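Local structure of putative alpha-galactosidase (Bacteroides fragilis, 4NZJ) at residues Gly277-Ile282 with Pro318-Val323. The protein probably catalyses the hydrolysis of terminal, non-reducing alpha-D-galactose residues in alpha-D-galactosides such as galactose oligosaccharides and galactomannans. Residues are numbered along the deposited sequence; the frame is centred on the assembly and turned at random.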
ATOM      1  N   GLY A 277       9.306 -14.692   1.367  1.00 20.57           N
ATOM      2  CA  GLY A 277       9.974 -14.396   2.622  1.00 21.22           C
ATOM      3  C   GLY A 277      10.295 -12.916   2.715  1.00 20.23           C
ATOM      4  O   GLY A 277      10.112 -12.159   1.752  1.00 20.06           O
ATOM      5  N   ASP A 278      10.800 -12.517   3.874  1.00 19.87           N
ATOM      6  CA  ASP A 278      11.008 -11.112   4.188  1.00 19.51           C
ATOM      7  C   ASP A 278      12.006 -10.444   3.257  1.00 18.22           C
ATOM      8  O   ASP A 278      13.025 -11.031   2.901  1.00 18.83           O
ATOM      9  CB  ASP A 278      11.503 -10.961   5.631  1.00 21.78           C
ATOM     10  CG  ASP A 278      10.463 -11.360   6.665  1.00 24.24           C
ATOM     11  OD1 ASP A 278       9.279 -11.571   6.322  1.00 24.52           O
ATOM     12  OD2 ASP A 278      10.846 -11.450   7.853  1.00 27.02           O
ATOM     13  N   ILE A 279      11.690  -9.205   2.878  1.00 18.70           N
ATOM     14  CA  ILE A 279      12.578  -8.374   2.079  1.00 18.59           C
ATOM     15  C   ILE A 279      13.666  -7.776   2.968  1.00 19.66           C
ATOM     16  O   ILE A 279      13.427  -7.455   4.132  1.00 20.73           O
ATOM     17  CB  ILE A 279      11.799  -7.247   1.356  1.00 19.59           C
ATOM     18  CG1 ILE A 279      12.655  -6.625   0.251  1.00 21.40           C
ATOM     19  CG2 ILE A 279      11.296  -6.183   2.331  1.00 21.15           C
ATOM     20  CD1 ILE A 279      11.861  -5.743  -0.696  1.00 20.79           C
ATOM     21  N   GLY A 280      14.862  -7.674   2.414  1.00 19.68           N
ATOM     22  CA  GLY A 280      15.951  -6.956   3.040  1.00 21.42           C
ATOM     23  C   GLY A 280      16.231  -5.655   2.308  1.00 22.60           C
ATOM     24  O   GLY A 280      15.809  -5.460   1.162  1.00 21.51           O
ATOM     25  N   ASP A 281      16.950  -4.766   2.983  1.00 21.82           N
ATOM     26  CA  ASP A 281      17.411  -3.517   2.389  1.00 21.84           C
ATOM     27  C   ASP A 281      18.661  -3.827   1.567  1.00 21.79           C
ATOM     28  O   ASP A 281      19.789  -3.502   1.944  1.00 21.96           O
ATOM     29  CB  ASP A 281      17.679  -2.509   3.517  1.00 23.09           C
ATOM     30  CG  ASP A 281      18.153  -1.157   3.017  1.00 26.28           C
ATOM     31  OD1 ASP A 281      17.899  -0.809   1.847  1.00 23.63           O
ATOM     32  OD2 ASP A 281      18.790  -0.440   3.828  1.00 28.06           O
ATOM     33  N   ILE A 282      18.444  -4.483   0.428  1.00 21.72           N
ATOM     34  CA  ILE A 282      19.522  -5.017  -0.385  1.00 22.40           C
ATOM     35  C   ILE A 282      18.990  -5.315  -1.794  1.00 20.79           C
ATOM     36  O   ILE A 282      17.830  -5.693  -1.960  1.00 20.68           O
ATOM     37  CB  ILE A 282      20.148  -6.268   0.280  1.00 25.41           C
ATOM     38  CG1 ILE A 282      21.407  -6.711  -0.459  1.00 27.50           C
ATOM     39  CG2 ILE A 282      19.132  -7.399   0.386  1.00 25.15           C
ATOM     40  CD1 ILE A 282      22.286  -7.661   0.333  1.00 29.90           C
ATOM     41  N   PRO A 318       4.515  -7.983  -2.004  1.00 17.27           N
ATOM     42  CA  PRO A 318       5.942  -8.272  -2.108  1.00 17.54           C
ATOM     43  C   PRO A 318       6.763  -7.703  -0.937  1.00 17.88           C
ATOM     44  O   PRO A 318       7.984  -7.549  -1.052  1.00 20.39           O
ATOM     45  CB  PRO A 318       6.327  -7.591  -3.422  1.00 18.94           C
ATOM     46  CG  PRO A 318       5.402  -6.429  -3.520  1.00 20.57           C
ATOM     47  CD  PRO A 318       4.165  -6.744  -2.724  1.00 18.45           C
ATOM     48  N   ASP A 319       6.085  -7.407   0.166  1.00 18.03           N
ATOM     49  CA  ASP A 319       6.689  -6.908   1.398  1.00 17.99           C
ATOM     50  C   ASP A 319       6.984  -5.399   1.310  1.00 18.94           C
ATOM     51  O   ASP A 319       6.665  -4.729   0.318  1.00 19.02           O
ATOM     52  CB  ASP A 319       7.918  -7.746   1.825  1.00 19.12           C
ATOM     53  CG  ASP A 319       8.154  -7.748   3.354  1.00 21.35           C
ATOM     54  OD1 ASP A 319       7.439  -7.034   4.099  1.00 20.80           O
ATOM     55  OD2 ASP A 319       9.082  -8.457   3.813  1.00 19.87           O
HETATM   56  N   MSE A 320       7.570  -4.898   2.392  1.00 19.88           N
HETATM   57  CA  MSE A 320       7.700  -3.459   2.606  0.80 19.37           C
HETATM   58  C   MSE A 320       8.550  -2.726   1.599  1.00 19.66           C
HETATM   59  O   MSE A 320       9.409  -3.292   0.933  1.00 19.14           O
HETATM   60  CB  MSE A 320       8.281  -3.227   3.998  0.80 19.67           C
HETATM   61  CG  MSE A 320       9.641  -3.888   4.164  0.80 21.45           C
HETATM   62 SE   MSE A 320      10.457  -3.194   5.804  0.60 27.23          SE
HETATM   63  CE  MSE A 320      12.141  -4.215   5.767  0.80 26.21           C
ATOM     64  N   LEU A 321       8.277  -1.428   1.489  1.00 18.86           N
ATOM     65  CA  LEU A 321       9.159  -0.517   0.792  1.00 18.74           C
ATOM     66  C   LEU A 321      10.358  -0.213   1.697  1.00 19.30           C
ATOM     67  O   LEU A 321      10.189   0.284   2.809  1.00 20.03           O
ATOM     68  CB  LEU A 321       8.445   0.785   0.441  1.00 18.51           C
ATOM     69  CG  LEU A 321       7.361   0.687  -0.629  1.00 18.91           C
ATOM     70  CD1 LEU A 321       6.523   1.952  -0.640  1.00 17.89           C
ATOM     71  CD2 LEU A 321       7.973   0.425  -1.992  1.00 19.99           C
ATOM     72  N   VAL A 322      11.560  -0.516   1.218  1.00 19.29           N
ATOM     73  CA  VAL A 322      12.798  -0.232   1.933  1.00 18.65           C
ATOM     74  C   VAL A 322      13.418   1.102   1.494  1.00 19.33           C
ATOM     75  O   VAL A 322      14.518   1.438   1.908  1.00 20.03           O
ATOM     76  CB  VAL A 322      13.824  -1.376   1.753  1.00 19.99           C
ATOM     77  CG1 VAL A 322      13.273  -2.664   2.348  1.00 21.03           C
ATOM     78  CG2 VAL A 322      14.181  -1.582   0.287  1.00 19.64           C
ATOM     79  N   VAL A 323      12.691   1.850   0.663  1.00 19.71           N
ATOM     80  CA  VAL A 323      13.124   3.158   0.173  1.00 20.44           C
ATOM     81  C   VAL A 323      13.699   4.017   1.294  1.00 21.33           C
ATOM     82  O   VAL A 323      13.022   4.302   2.277  1.00 22.12           O
ATOM     83  CB  VAL A 323      11.952   3.923  -0.492  1.00 19.57           C
ATOM     84  CG1 VAL A 323      12.396   5.309  -0.936  1.00 20.78           C
ATOM     85  CG2 VAL A 323      11.393   3.128  -1.665  1.00 20.12           C
TER
HETATM   86  O   HOH W   1      11.069  -7.475   5.818  1.00 34.31           O
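Asp319 OD2 is held by two hydrogen-bond donors. Ile279 N gives it a nearly straight bond of 2.9 Å, 169° at the hydrogen. The N-H meets OD2 on its anti side, 25° out of the carboxylate plane. A water gives the second bond, 3.0 Å from its oxygen to Asp319 OD2. The same water also donates to Ile279 O over 2.9 Å. One carboxylate oxygen thus holds both the N-H and the C=O of Ile279, the first directly and the second through water. Asp319 reaches across because its CG lies anti to the backbone N (chi1 -151°). Its other oxygen turns back to its own chain, where Met320 N makes a weak bond of 2.7 Å to Asp319 OD1. This should limit rotation of the carboxylate. Asp278 OD1 comes within 4.0 Å of Asp319 OD2. Arg274 probably offsets the like charges, with a salt bridge to Asp278 and a long, weak ion pair to Asp319.

Beside the polar link, Ile279 CG2 rests 3.8 Å from Asp319 CB and 4.0 Å from Val322 CG1. The selenomethionine side chain of Met320 crosses that of Ile279 at a slant, but it has two conformers, so its close approach to Ile279 is doubtful. Further along, Val322 CG2 comes to 4.1 Å from Asp281 OD1. That carboxylate binds away from the contact, to Tyr344 and Gly327 N.

The two loops follow neighbouring parallel strands, 272-274 and 315-317, of the TIM barrel. They run roughly the same way at the C-terminal ends of these strands, the side where TIM barrel enzymes carry their active sites. Ile279 packs on Ile299 of helix 296-303 and on Trp351 of helix 341-353.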